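Local coordinates for tubulin-like protein CetZ2 (Haloferax volcanii, PDB 4B45) that binds GTP, which it probably hydrolyses as a tubulin/FtsZ relative, and takes part in controlling the shape of the archaeal cell, at residues A[90-104]-A[119-133]. Residues are numbered along the deposited sequence; the frame is centred on the assembly and turned at random.
Sequences VTAEAESIFVVAGLG and LAGVYDVPVYVLGIL. With GSP (5'-guanosine-diphosphate-monothiophosphate), chain C.
F98 and Y128, neighbours on adjacent parallel strands, meet obliquely, their ring planes at 51°. CB of Y128 sits over the face of the F98 ring, 4.0 Å from its centroid, in a CH-pi contact, and CD2 of Y128 reaches the same ring near its rim. Y128 also brings CE2 to CB of S96. Further along this face, V100 and L130 lie side by side: with CG of L130 turned anti to the backbone N (chi1 178°), its CD2 lies alongside CG1 of V100, 4.0 Å away. The opposite face carries I97, whose CD1 rests over the ring face of Y123, while CG1 of V90 approaches CE1 of that ring at 3.6 Å. Without this ring, as with an alanine here, CG1 of V90 and CD1 of I97 would probably lose the surface they share, leaving a gap between them.

Between the two faces runs an unbroken parallel ladder of seven backbone bonds, from I97 N to P126 O through L103 N to I132 O. One is bent: L130 N reaches V99 O from above the carbonyl plane, 40° out of it. At the C-terminal end, a water joins I132 O, G104 N and O3' of the bound 5'-guanosine-diphosphate-monothiophosphate, and CD1 of I132 comes 3.7 Å from N2 of the same nucleotide, so the strand end helps line the GTP pocket.

The whole is a beta-alpha-beta crossover of the Rossmann-like GTPase domain, connected by helix 107-120, whose L119 packs on V99. Strand 3-8 flanks strand 96-102, strand 159-164 flanks 127-133, and L15 of helix 9-26 covers V100, L130 and I132.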
loop_
_atom_site.group_PDB
_atom_site.type_symbol
_atom_site.label_atom_id
_atom_site.label_comp_id
_atom_site.label_asym_id
_atom_site.label_seq_id
_atom_site.Cartn_x
_atom_site.Cartn_y
_atom_site.Cartn_z
ATOM N N VAL A 90 -16.620 9.135 2.868
ATOM C CA VAL A 90 -16.865 7.742 2.499
ATOM C C VAL A 90 -18.242 7.680 1.869
ATOM O O VAL A 90 -19.229 7.341 2.525
ATOM C CB VAL A 90 -16.817 6.787 3.709
ATOM C CG1 VAL A 90 -17.088 5.351 3.270
ATOM C CG2 VAL A 90 -15.475 6.879 4.389
ATOM N N THR A 91 -18.317 8.045 0.597
ATOM C CA THR A 91 -19.605 8.096 -0.061
ATOM C C THR A 91 -20.057 6.686 -0.401
ATOM O O THR A 91 -19.402 5.710 -0.028
ATOM C CB THR A 91 -19.573 8.971 -1.325
ATOM O OG1 THR A 91 -18.819 8.307 -2.353
ATOM C CG2 THR A 91 -18.965 10.342 -1.005
ATOM N N ALA A 92 -21.177 6.594 -1.110
ATOM C CA ALA A 92 -21.774 5.320 -1.472
ATOM C C ALA A 92 -20.932 4.614 -2.514
ATOM O O ALA A 92 -20.933 3.386 -2.613
ATOM C CB ALA A 92 -23.178 5.547 -2.007
ATOM N N GLU A 93 -20.213 5.405 -3.295
ATOM C CA GLU A 93 -19.406 4.877 -4.377
ATOM C C GLU A 93 -18.146 4.175 -3.901
ATOM O O GLU A 93 -17.492 3.502 -4.687
ATOM C CB GLU A 93 -19.044 5.992 -5.353
ATOM C CG GLU A 93 -20.224 6.503 -6.148
ATOM C CD GLU A 93 -19.991 7.899 -6.684
ATOM O OE1 GLU A 93 -19.094 8.596 -6.149
ATOM O OE2 GLU A 93 -20.706 8.298 -7.632
ATOM N N ALA A 94 -17.806 4.317 -2.622
ATOM C CA ALA A 94 -16.550 3.755 -2.115
ATOM C C ALA A 94 -16.561 2.226 -2.146
ATOM O O ALA A 94 -17.526 1.593 -1.714
ATOM C CB ALA A 94 -16.254 4.270 -0.701
ATOM N N GLU A 95 -15.493 1.631 -2.660
ATOM C CA GLU A 95 -15.446 0.180 -2.770
ATOM C C GLU A 95 -14.531 -0.434 -1.728
ATOM O O GLU A 95 -14.511 -1.652 -1.528
ATOM C CB GLU A 95 -15.047 -0.227 -4.183
ATOM C CG GLU A 95 -16.158 0.039 -5.181
ATOM C CD GLU A 95 -15.732 -0.157 -6.619
ATOM O OE1 GLU A 95 -14.647 0.336 -6.998
ATOM O OE2 GLU A 95 -16.500 -0.785 -7.376
ATOM N N SER A 96 -13.784 0.431 -1.052
ATOM C CA SER A 96 -12.855 0.007 -0.028
ATOM C C SER A 96 -12.406 1.244 0.739
ATOM O O SER A 96 -12.645 2.370 0.290
ATOM C CB SER A 96 -11.651 -0.687 -0.666
ATOM O OG SER A 96 -10.927 0.217 -1.477
ATOM N N ILE A 97 -11.776 1.030 1.892
ATOM C CA ILE A 97 -11.158 2.106 2.662
ATOM C C ILE A 97 -9.741 1.708 3.065
ATOM O O ILE A 97 -9.518 0.620 3.606
ATOM C CB ILE A 97 -11.962 2.449 3.945
ATOM C CG1 ILE A 97 -13.354 2.965 3.588
ATOM C CG2 ILE A 97 -11.223 3.515 4.773
ATOM C CD1 ILE A 97 -14.229 3.216 4.802
ATOM N N PHE A 98 -8.777 2.569 2.766
ATOM C CA PHE A 98 -7.391 2.326 3.169
ATOM C C PHE A 98 -7.004 3.194 4.367
ATOM O O PHE A 98 -7.077 4.417 4.286
ATOM C CB PHE A 98 -6.432 2.629 2.017
ATOM C CG PHE A 98 -6.255 1.487 1.040
ATOM C CD1 PHE A 98 -5.300 0.513 1.267
ATOM C CD2 PHE A 98 -7.029 1.409 -0.109
ATOM C CE1 PHE A 98 -5.116 -0.528 0.364
ATOM C CE2 PHE A 98 -6.858 0.377 -1.012
ATOM C CZ PHE A 98 -5.892 -0.593 -0.772
ATOM N N VAL A 99 -6.632 2.568 5.483
ATOM C CA VAL A 99 -6.023 3.310 6.581
ATOM C C VAL A 99 -4.509 3.282 6.363
ATOM O O VAL A 99 -3.889 2.225 6.453
ATOM C CB VAL A 99 -6.381 2.734 7.979
ATOM C CG1 VAL A 99 -5.518 3.387 9.060
ATOM C CG2 VAL A 99 -7.855 2.945 8.300
ATOM N N VAL A 100 -3.918 4.435 6.053
ATOM C CA VAL A 100 -2.493 4.498 5.707
ATOM C C VAL A 100 -1.648 4.941 6.913
ATOM O O VAL A 100 -1.871 6.016 7.466
ATOM C CB VAL A 100 -2.265 5.473 4.528
ATOM C CG1 VAL A 100 -0.855 5.391 4.021
ATOM C CG2 VAL A 100 -3.266 5.192 3.403
ATOM N N ALA A 101 -0.680 4.119 7.315
ATOM C CA ALA A 101 0.111 4.411 8.511
ATOM C C ALA A 101 1.556 3.909 8.477
ATOM O O ALA A 101 1.860 2.853 7.915
ATOM C CB ALA A 101 -0.577 3.860 9.738
ATOM N N GLY A 102 2.440 4.691 9.087
ATOM C CA GLY A 102 3.756 4.220 9.461
ATOM C C GLY A 102 3.607 3.405 10.729
ATOM O O GLY A 102 3.167 3.917 11.752
ATOM N N LEU A 103 3.955 2.126 10.672
ATOM C CA LEU A 103 3.733 1.252 11.825
ATOM C C LEU A 103 4.711 1.478 12.993
ATOM O O LEU A 103 4.446 1.052 14.108
ATOM C CB LEU A 103 3.755 -0.209 11.382
ATOM C CG LEU A 103 2.718 -0.603 10.328
ATOM C CD1 LEU A 103 2.935 -2.040 9.879
ATOM C CD2 LEU A 103 1.299 -0.412 10.845
ATOM N N GLY A 104 5.833 2.148 12.739
ATOM C CA GLY A 104 6.839 2.341 13.771
ATOM C C GLY A 104 6.649 3.573 14.656
ATOM O O GLY A 104 7.240 3.668 15.729
ATOM N N LEU A 119 -13.799 1.211 11.832
ATOM C CA LEU A 119 -14.368 1.270 10.488
ATOM C C LEU A 119 -14.874 -0.086 10.011
ATOM O O LEU A 119 -15.923 -0.186 9.377
ATOM C CB LEU A 119 -13.323 1.798 9.509
ATOM C CG LEU A 119 -13.033 3.289 9.677
ATOM C CD1 LEU A 119 -11.681 3.689 9.090
ATOM C CD2 LEU A 119 -14.143 4.079 9.035
ATOM N N ALA A 120 -14.113 -1.131 10.314
ATOM C CA ALA A 120 -14.470 -2.483 9.913
ATOM C C ALA A 120 -15.801 -2.908 10.531
ATOM O O ALA A 120 -16.493 -3.772 10.001
ATOM C CB ALA A 120 -13.366 -3.453 10.306
ATOM N N GLY A 121 -16.159 -2.288 11.648
ATOM C CA GLY A 121 -17.339 -2.696 12.380
ATOM C C GLY A 121 -18.588 -1.918 12.031
ATOM O O GLY A 121 -19.571 -1.961 12.775
ATOM N N VAL A 122 -18.561 -1.209 10.906
ATOM C CA VAL A 122 -19.717 -0.412 10.493
ATOM C C VAL A 122 -19.934 -0.344 8.980
ATOM O O VAL A 122 -21.072 -0.415 8.507
ATOM C CB VAL A 122 -19.660 1.024 11.055
ATOM C CG1 VAL A 122 -20.213 1.084 12.481
ATOM C CG2 VAL A 122 -18.250 1.591 10.963
ATOM N N TYR A 123 -18.851 -0.199 8.224
ATOM C CA TYR A 123 -18.959 -0.128 6.767
ATOM C C TYR A 123 -18.979 -1.523 6.149
ATOM O O TYR A 123 -18.428 -2.471 6.717
ATOM C CB TYR A 123 -17.844 0.748 6.175
ATOM C CG TYR A 123 -18.031 2.213 6.495
ATOM C CD1 TYR A 123 -18.944 2.982 5.791
ATOM C CD2 TYR A 123 -17.316 2.821 7.519
ATOM C CE1 TYR A 123 -19.137 4.312 6.083
ATOM C CE2 TYR A 123 -17.499 4.155 7.821
ATOM C CZ TYR A 123 -18.412 4.897 7.099
ATOM O OH TYR A 123 -18.607 6.228 7.394
ATOM N N ASP A 124 -19.637 -1.656 5.000
ATOM C CA ASP A 124 -19.753 -2.965 4.369
ATOM C C ASP A 124 -18.535 -3.301 3.515
ATOM O O ASP A 124 -18.251 -4.469 3.258
ATOM C CB ASP A 124 -21.040 -3.078 3.545
ATOM C CG ASP A 124 -21.342 -4.510 3.142
ATOM O OD1 ASP A 124 -20.796 -5.431 3.789
ATOM O OD2 ASP A 124 -22.115 -4.722 2.178
ATOM N N VAL A 125 -17.804 -2.276 3.089
ATOM C CA VAL A 125 -16.650 -2.476 2.208
ATOM C C VAL A 125 -15.412 -2.904 2.990
ATOM O O VAL A 125 -15.330 -2.670 4.203
ATOM C CB VAL A 125 -16.350 -1.203 1.391
ATOM C CG1 VAL A 125 -17.482 -0.940 0.406
ATOM C CG2 VAL A 125 -16.161 -0.012 2.316
ATOM N N PRO A 126 -14.448 -3.553 2.310
ATOM C CA PRO A 126 -13.247 -3.912 3.067
ATOM C C PRO A 126 -12.507 -2.695 3.606
ATOM O O PRO A 126 -12.463 -1.635 2.961
ATOM C CB PRO A 126 -12.378 -4.658 2.036
ATOM C CG PRO A 126 -13.014 -4.384 0.701
ATOM C CD PRO A 126 -14.467 -4.186 0.979
ATOM N N VAL A 127 -11.946 -2.857 4.798
ATOM C CA VAL A 127 -11.027 -1.875 5.369
ATOM C C VAL A 127 -9.611 -2.449 5.341
ATOM O O VAL A 127 -9.326 -3.466 5.976
ATOM C CB VAL A 127 -11.443 -1.477 6.795
ATOM C CG1 VAL A 127 -10.530 -0.379 7.329
ATOM C CG2 VAL A 127 -12.904 -1.012 6.804
ATOM N N TYR A 128 -8.743 -1.819 4.558
ATOM C CA TYR A 128 -7.365 -2.260 4.415
ATOM C C TYR A 128 -6.457 -1.296 5.144
ATOM O O TYR A 128 -6.760 -0.110 5.229
ATOM C CB TYR A 128 -6.965 -2.262 2.939
ATOM C CG TYR A 128 -7.820 -3.156 2.069
ATOM C CD1 TYR A 128 -8.076 -4.471 2.439
ATOM C CD2 TYR A 128 -8.381 -2.684 0.880
ATOM C CE1 TYR A 128 -8.865 -5.301 1.641
ATOM C CE2 TYR A 128 -9.175 -3.509 0.086
ATOM C CZ TYR A 128 -9.408 -4.816 0.473
ATOM O OH TYR A 128 -10.187 -5.655 -0.308
ATOM N N VAL A 129 -5.343 -1.801 5.665
ATOM C CA VAL A 129 -4.288 -0.940 6.164
ATOM C C VAL A 129 -3.139 -0.969 5.168
ATOM O O VAL A 129 -2.656 -2.041 4.785
ATOM C CB VAL A 129 -3.777 -1.376 7.560
ATOM C CG1 VAL A 129 -2.474 -0.624 7.939
ATOM C CG2 VAL A 129 -4.843 -1.156 8.617
ATOM N N LEU A 130 -2.735 0.210 4.710
ATOM C CA LEU A 130 -1.497 0.339 3.958
ATOM C C LEU A 130 -0.432 0.699 4.990
ATOM O O LEU A 130 -0.361 1.846 5.468
ATOM C CB LEU A 130 -1.641 1.408 2.870
ATOM C CG LEU A 130 -0.440 1.735 1.985
ATOM C CD1 LEU A 130 0.119 0.492 1.262
ATOM C CD2 LEU A 130 -0.847 2.827 0.981
ATOM N N GLY A 131 0.354 -0.298 5.386
ATOM C CA GLY A 131 1.267 -0.128 6.505
ATOM C C GLY A 131 2.725 -0.022 6.113
ATOM O O GLY A 131 3.224 -0.844 5.333
ATOM N N ILE A 132 3.415 0.978 6.660
ATOM C CA ILE A 132 4.854 1.153 6.401
ATOM C C ILE A 132 5.721 0.521 7.480
ATOM O O ILE A 132 5.668 0.906 8.659
ATOM C CB ILE A 132 5.238 2.631 6.256
ATOM C CG1 ILE A 132 4.566 3.234 5.021
ATOM C CG2 ILE A 132 6.751 2.793 6.151
ATOM C CD1 ILE A 132 4.275 4.724 5.160
ATOM N N LEU A 133 6.519 -0.458 7.065
ATOM C CA LEU A 133 7.443 -1.149 7.954
ATOM C C LEU A 133 8.717 -0.312 8.105
ATOM O O LEU A 133 9.229 0.210 7.119
ATOM C CB LEU A 133 7.773 -2.517 7.354
ATOM C CG LEU A 133 8.057 -3.687 8.294
ATOM C CD1 LEU A 133 6.838 -3.988 9.148
ATOM C CD2 LEU A 133 8.477 -4.912 7.479
HETATM P PG GSP C . 5.713 10.074 16.287
HETATM O O3B GSP C . 4.309 9.744 15.586
HETATM S S1G GSP C . 7.210 8.672 16.020
HETATM O O2G GSP C . 6.234 11.460 15.807
HETATM O O3G GSP C . 5.400 10.054 17.730
HETATM P PB GSP C . 4.052 9.381 14.051
HETATM O O1B GSP C . 3.537 10.538 13.231
HETATM O O2B GSP C . 2.997 8.284 14.016
HETATM P PA GSP C . 5.622 8.694 11.830
HETATM O O1A GSP C . 6.605 9.695 11.284
HETATM O O2A GSP C . 4.380 8.753 10.980
HETATM O O3A GSP C . 5.373 8.875 13.367
HETATM O "O5'" GSP C . 6.147 7.242 11.661
HETATM C "C5'" GSP C . 7.490 6.904 11.750
HETATM C "C4'" GSP C . 7.852 5.813 10.834
HETATM O "O4'" GSP C . 7.425 6.104 9.537
HETATM C "C3'" GSP C . 9.311 5.616 10.745
HETATM O "O3'" GSP C . 9.502 4.286 10.448
HETATM C "C2'" GSP C . 9.725 6.434 9.610
HETATM O "O2'" GSP C . 10.845 5.871 9.014
HETATM C "C1'" GSP C . 8.595 6.315 8.708
HETATM N N9 GSP C . 8.318 7.469 7.876
HETATM C C8 GSP C . 8.260 8.745 8.270
HETATM N N7 GSP C . 7.923 9.517 7.219
HETATM C C5 GSP C . 7.750 8.707 6.131
HETATM C C6 GSP C . 7.383 8.963 4.782
HETATM O O6 GSP C . 7.133 10.243 4.324
HETATM N N1 GSP C . 7.301 7.913 3.930
HETATM C C2 GSP C . 7.548 6.655 4.359
HETATM N N2 GSP C . 7.434 5.564 3.383
HETATM N N3 GSP C . 7.889 6.366 5.625
HETATM C C4 GSP C . 8.002 7.401 6.539
HETATM O O HOH W 1 7.091 2.419 10.268
#